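Macrodomain protein (Streptomyces coelicolor, PDB 5E3B) probably removes ADP-ribose by hydrolysis from ADP-ribosylated thymidine in DNA, and its disruption increases antibiotic production in this bacterium. Local coordinates at residues V45-G53 with P67-H75. Numbering follows the deposited sequence.
With EDO (1,2-ethanediol), chain D.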
loop_
_atom_site.group_PDB
_atom_site.type_symbol
_atom_site.label_atom_id
_atom_site.label_comp_id
_atom_site.label_asym_id
_atom_site.label_seq_id
_atom_site.Cartn_x
_atom_site.Cartn_y
_atom_site.Cartn_z
ATOM N N VAL A 45 -3.550 1.066 -1.568
ATOM C CA VAL A 45 -4.594 0.254 -2.133
ATOM C C VAL A 45 -4.881 0.525 -3.621
ATOM O O VAL A 45 -5.336 1.628 -3.956
ATOM C CB VAL A 45 -5.922 0.335 -1.360
ATOM C CG1 VAL A 45 -6.895 -0.604 -1.972
ATOM C CG2 VAL A 45 -5.647 -0.085 0.084
ATOM N N CYS A 46 -4.719 -0.476 -4.449
ATOM C CA CYS A 46 -5.097 -0.399 -5.864
ATOM C C CYS A 46 -6.325 -1.226 -6.130
ATOM O O CYS A 46 -6.679 -2.157 -5.373
ATOM C CB CYS A 46 -3.919 -0.904 -6.695
ATOM S SG CYS A 46 -2.372 0.024 -6.516
ATOM N N ASN A 47 -6.965 -0.936 -7.250
ATOM C CA ASN A 47 -8.106 -1.770 -7.716
ATOM C C ASN A 47 -7.688 -2.920 -8.592
ATOM O O ASN A 47 -6.542 -3.036 -9.083
ATOM C CB ASN A 47 -9.155 -0.884 -8.392
ATOM C CG ASN A 47 -8.637 -0.260 -9.654
ATOM O OD1 ASN A 47 -8.496 -0.935 -10.689
ATOM N ND2 ASN A 47 -8.317 1.005 -9.570
ATOM N N ASP A 48 -8.617 -3.855 -8.745
ATOM C CA ASP A 48 -8.352 -5.041 -9.541
ATOM C C ASP A 48 -8.749 -4.932 -10.991
ATOM O O ASP A 48 -8.796 -5.940 -11.718
ATOM C CB ASP A 48 -9.062 -6.264 -8.910
ATOM C CG ASP A 48 -10.581 -6.111 -8.835
ATOM O OD1 ASP A 48 -11.148 -5.054 -9.173
ATOM O OD2 ASP A 48 -11.213 -7.105 -8.341
ATOM N N LEU A 49 -8.979 -3.723 -11.439
ATOM C CA LEU A 49 -9.411 -3.492 -12.827
ATOM C C LEU A 49 -8.392 -2.781 -13.710
ATOM O O LEU A 49 -8.652 -2.541 -14.898
ATOM C CB LEU A 49 -10.732 -2.685 -12.841
ATOM C CG LEU A 49 -12.005 -3.408 -12.409
ATOM C CD1 LEU A 49 -13.107 -2.380 -12.459
ATOM C CD2 LEU A 49 -12.289 -4.579 -13.351
ATOM N N GLY A 50 -7.199 -2.472 -13.192
ATOM C CA GLY A 50 -6.209 -1.845 -13.956
ATOM C C GLY A 50 -6.296 -0.327 -14.073
ATOM O O GLY A 50 -5.654 0.284 -14.904
ATOM N N GLY A 51 -7.099 0.278 -13.212
ATOM C CA GLY A 51 -7.250 1.705 -13.194
ATOM C C GLY A 51 -6.225 2.381 -12.305
ATOM O O GLY A 51 -6.059 2.018 -11.141
ATOM N N TRP A 52 -5.520 3.355 -12.841
ATOM C CA TRP A 52 -4.541 4.139 -12.123
ATOM C C TRP A 52 -4.627 5.576 -12.597
ATOM O O TRP A 52 -3.943 6.032 -13.522
ATOM C CB TRP A 52 -3.149 3.522 -12.313
ATOM C CG TRP A 52 -1.923 4.126 -11.655
ATOM C CD1 TRP A 52 -1.439 5.411 -11.775
ATOM C CD2 TRP A 52 -1.115 3.501 -10.649
ATOM N NE1 TRP A 52 -0.361 5.587 -10.943
ATOM C CE2 TRP A 52 -0.121 4.437 -10.237
ATOM C CE3 TRP A 52 -1.121 2.237 -10.066
ATOM C CZ2 TRP A 52 0.909 4.142 -9.325
ATOM C CZ3 TRP A 52 -0.139 1.977 -9.103
ATOM C CH2 TRP A 52 0.880 2.873 -8.771
ATOM N N GLY A 53 -5.526 6.298 -11.937
ATOM C CA GLY A 53 -5.936 7.592 -12.520
ATOM C C GLY A 53 -6.493 8.627 -11.575
ATOM O O GLY A 53 -6.691 9.727 -12.046
ATOM N N PRO A 67 6.259 2.482 -10.251
ATOM C CA PRO A 67 5.100 1.788 -9.729
ATOM C C PRO A 67 3.912 1.682 -10.661
ATOM O O PRO A 67 3.310 0.619 -10.798
ATOM C CB PRO A 67 4.792 2.543 -8.423
ATOM C CG PRO A 67 6.080 3.122 -8.046
ATOM C CD PRO A 67 6.702 3.544 -9.354
ATOM N N GLU A 68 3.578 2.792 -11.330
ATOM C CA GLU A 68 2.532 2.767 -12.288
ATOM C C GLU A 68 2.816 1.803 -13.512
ATOM O O GLU A 68 1.964 1.027 -13.878
ATOM C CB GLU A 68 2.201 4.195 -12.790
ATOM C CG GLU A 68 1.139 4.241 -13.866
ATOM C CD GLU A 68 0.779 5.614 -14.418
ATOM O OE1 GLU A 68 1.313 6.651 -13.953
ATOM O OE2 GLU A 68 -0.039 5.641 -15.374
ATOM N N ALA A 69 4.010 1.905 -14.051
ATOM C CA ALA A 69 4.397 1.005 -15.139
ATOM C C ALA A 69 4.291 -0.423 -14.729
ATOM O O ALA A 69 3.680 -1.242 -15.498
ATOM C CB ALA A 69 5.808 1.323 -15.569
ATOM N N ALA A 70 4.789 -0.716 -13.545
ATOM C CA ALA A 70 4.735 -2.120 -12.994
ATOM C C ALA A 70 3.306 -2.593 -12.881
ATOM O O ALA A 70 2.947 -3.768 -13.207
ATOM C CB ALA A 70 5.479 -2.196 -11.691
ATOM N N TYR A 71 2.425 -1.758 -12.304
ATOM C CA TYR A 71 1.056 -2.133 -12.066
ATOM C C TYR A 71 0.340 -2.405 -13.352
ATOM O O TYR A 71 -0.437 -3.347 -13.457
ATOM C CB TYR A 71 0.345 -1.001 -11.296
ATOM C CG TYR A 71 -1.155 -1.152 -11.195
ATOM C CD1 TYR A 71 -1.773 -1.968 -10.207
ATOM C CD2 TYR A 71 -2.017 -0.494 -12.044
ATOM C CE1 TYR A 71 -3.139 -2.128 -10.126
ATOM C CE2 TYR A 71 -3.351 -0.596 -11.948
ATOM C CZ TYR A 71 -3.971 -1.419 -10.988
ATOM O OH TYR A 71 -5.324 -1.485 -10.911
ATOM N N ARG A 72 0.488 -1.502 -14.321
ATOM C CA ARG A 72 -0.252 -1.672 -15.619
ATOM C C ARG A 72 0.223 -2.950 -16.283
ATOM O O ARG A 72 -0.629 -3.659 -16.846
ATOM C CB ARG A 72 -0.049 -0.433 -16.480
ATOM C CG ARG A 72 -0.678 0.826 -15.936
ATOM C CD ARG A 72 -0.802 1.852 -17.011
ATOM N NE ARG A 72 -1.260 3.155 -16.502
ATOM C CZ ARG A 72 -2.533 3.505 -16.311
ATOM N NH1 ARG A 72 -3.507 2.674 -16.387
ATOM N NH2 ARG A 72 -2.729 4.722 -15.828
ATOM N N ALA A 73 1.519 -3.242 -16.228
ATOM C CA ALA A 73 2.058 -4.468 -16.862
ATOM C C ALA A 73 1.542 -5.693 -16.147
ATOM O O ALA A 73 1.100 -6.680 -16.759
ATOM C CB ALA A 73 3.531 -4.438 -16.849
ATOM N N TRP A 74 1.535 -5.662 -14.812
ATOM C CA TRP A 74 0.992 -6.727 -13.975
ATOM C C TRP A 74 -0.441 -7.037 -14.322
ATOM O O TRP A 74 -0.795 -8.167 -14.601
ATOM C CB TRP A 74 1.275 -6.383 -12.527
ATOM C CG TRP A 74 1.004 -7.398 -11.442
ATOM C CD1 TRP A 74 1.213 -8.748 -11.500
ATOM C CD2 TRP A 74 0.590 -7.091 -10.115
ATOM N NE1 TRP A 74 0.926 -9.320 -10.246
ATOM C CE2 TRP A 74 0.506 -8.340 -9.394
ATOM C CE3 TRP A 74 0.224 -5.902 -9.461
ATOM C CZ2 TRP A 74 0.139 -8.381 -8.061
ATOM C CZ3 TRP A 74 -0.191 -5.944 -8.116
ATOM C CH2 TRP A 74 -0.212 -7.216 -7.448
ATOM N N HIS A 75 -1.285 -6.033 -14.346
ATOM C CA HIS A 75 -2.667 -6.206 -14.743
ATOM C C HIS A 75 -2.773 -6.722 -16.245
ATOM O O HIS A 75 -3.541 -7.656 -16.487
ATOM C CB HIS A 75 -3.374 -4.889 -14.609
ATOM C CG HIS A 75 -4.744 -4.930 -15.147
ATOM N ND1 HIS A 75 -4.993 -4.477 -16.441
ATOM C CD2 HIS A 75 -5.906 -5.424 -14.687
ATOM C CE1 HIS A 75 -6.261 -4.645 -16.713
ATOM N NE2 HIS A 75 -6.841 -5.232 -15.701
HETATM C C1 EDO D . -8.344 4.672 -10.258
HETATM O O1 EDO D . -7.129 5.309 -9.909
HETATM C C2 EDO D . -9.197 5.572 -11.137
HETATM O O2 EDO D . -8.607 5.840 -12.412
HETATM O O HOH W 1 -3.912 -0.208 -16.904
#
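The hydroxyl of Tyr71 lies between two backbone groups of the turn that follows strand 40-47: OH donates to Asn47 O at 2.7 Å, standing above that carbonyl's plane, and takes a weak, bent bond from Gly50 N. Its ring points at the turn because CG is anti to the backbone N (chi1 170°). The turn is shaped from within by Asn47, whose OD1 receives Leu49 N (2.9 Å) and Gly51 N (3.1 Å), both in the carbonyl plane, while ND2 returns a bond to Gly51 O; the amide stands nearly perpendicular to the Tyr71 ring. One helical turn on, His75 lays its imidazole over Gly50, whose CA lies 3.6 Å from the ring centroid, almost on the normal, a CH-pi contact. Cys46 CB packs against Tyr71 CE1. At the other end, Trp52 lays its indole along the helix, meeting Glu68 and Tyr71 on the same side: Glu68 CG sits over the five-membered ring, and Trp52 CE3 meets Tyr71 CD2 at 3.5 Å with the planes 42° apart. Trp52 NE1 and Glu68 OE1 both bond Ser61 of helix 56-63. Arg72 holds Glu68 OE2 side-on in a salt bridge, with NH2 at 2.9 Å and NE at 3.0 Å, and a water links Arg72 NH1 to Gly50 O. Asn47 forms an Asx turn after a central strand of the macrodomain's mixed sheet, packed against helix 66-76.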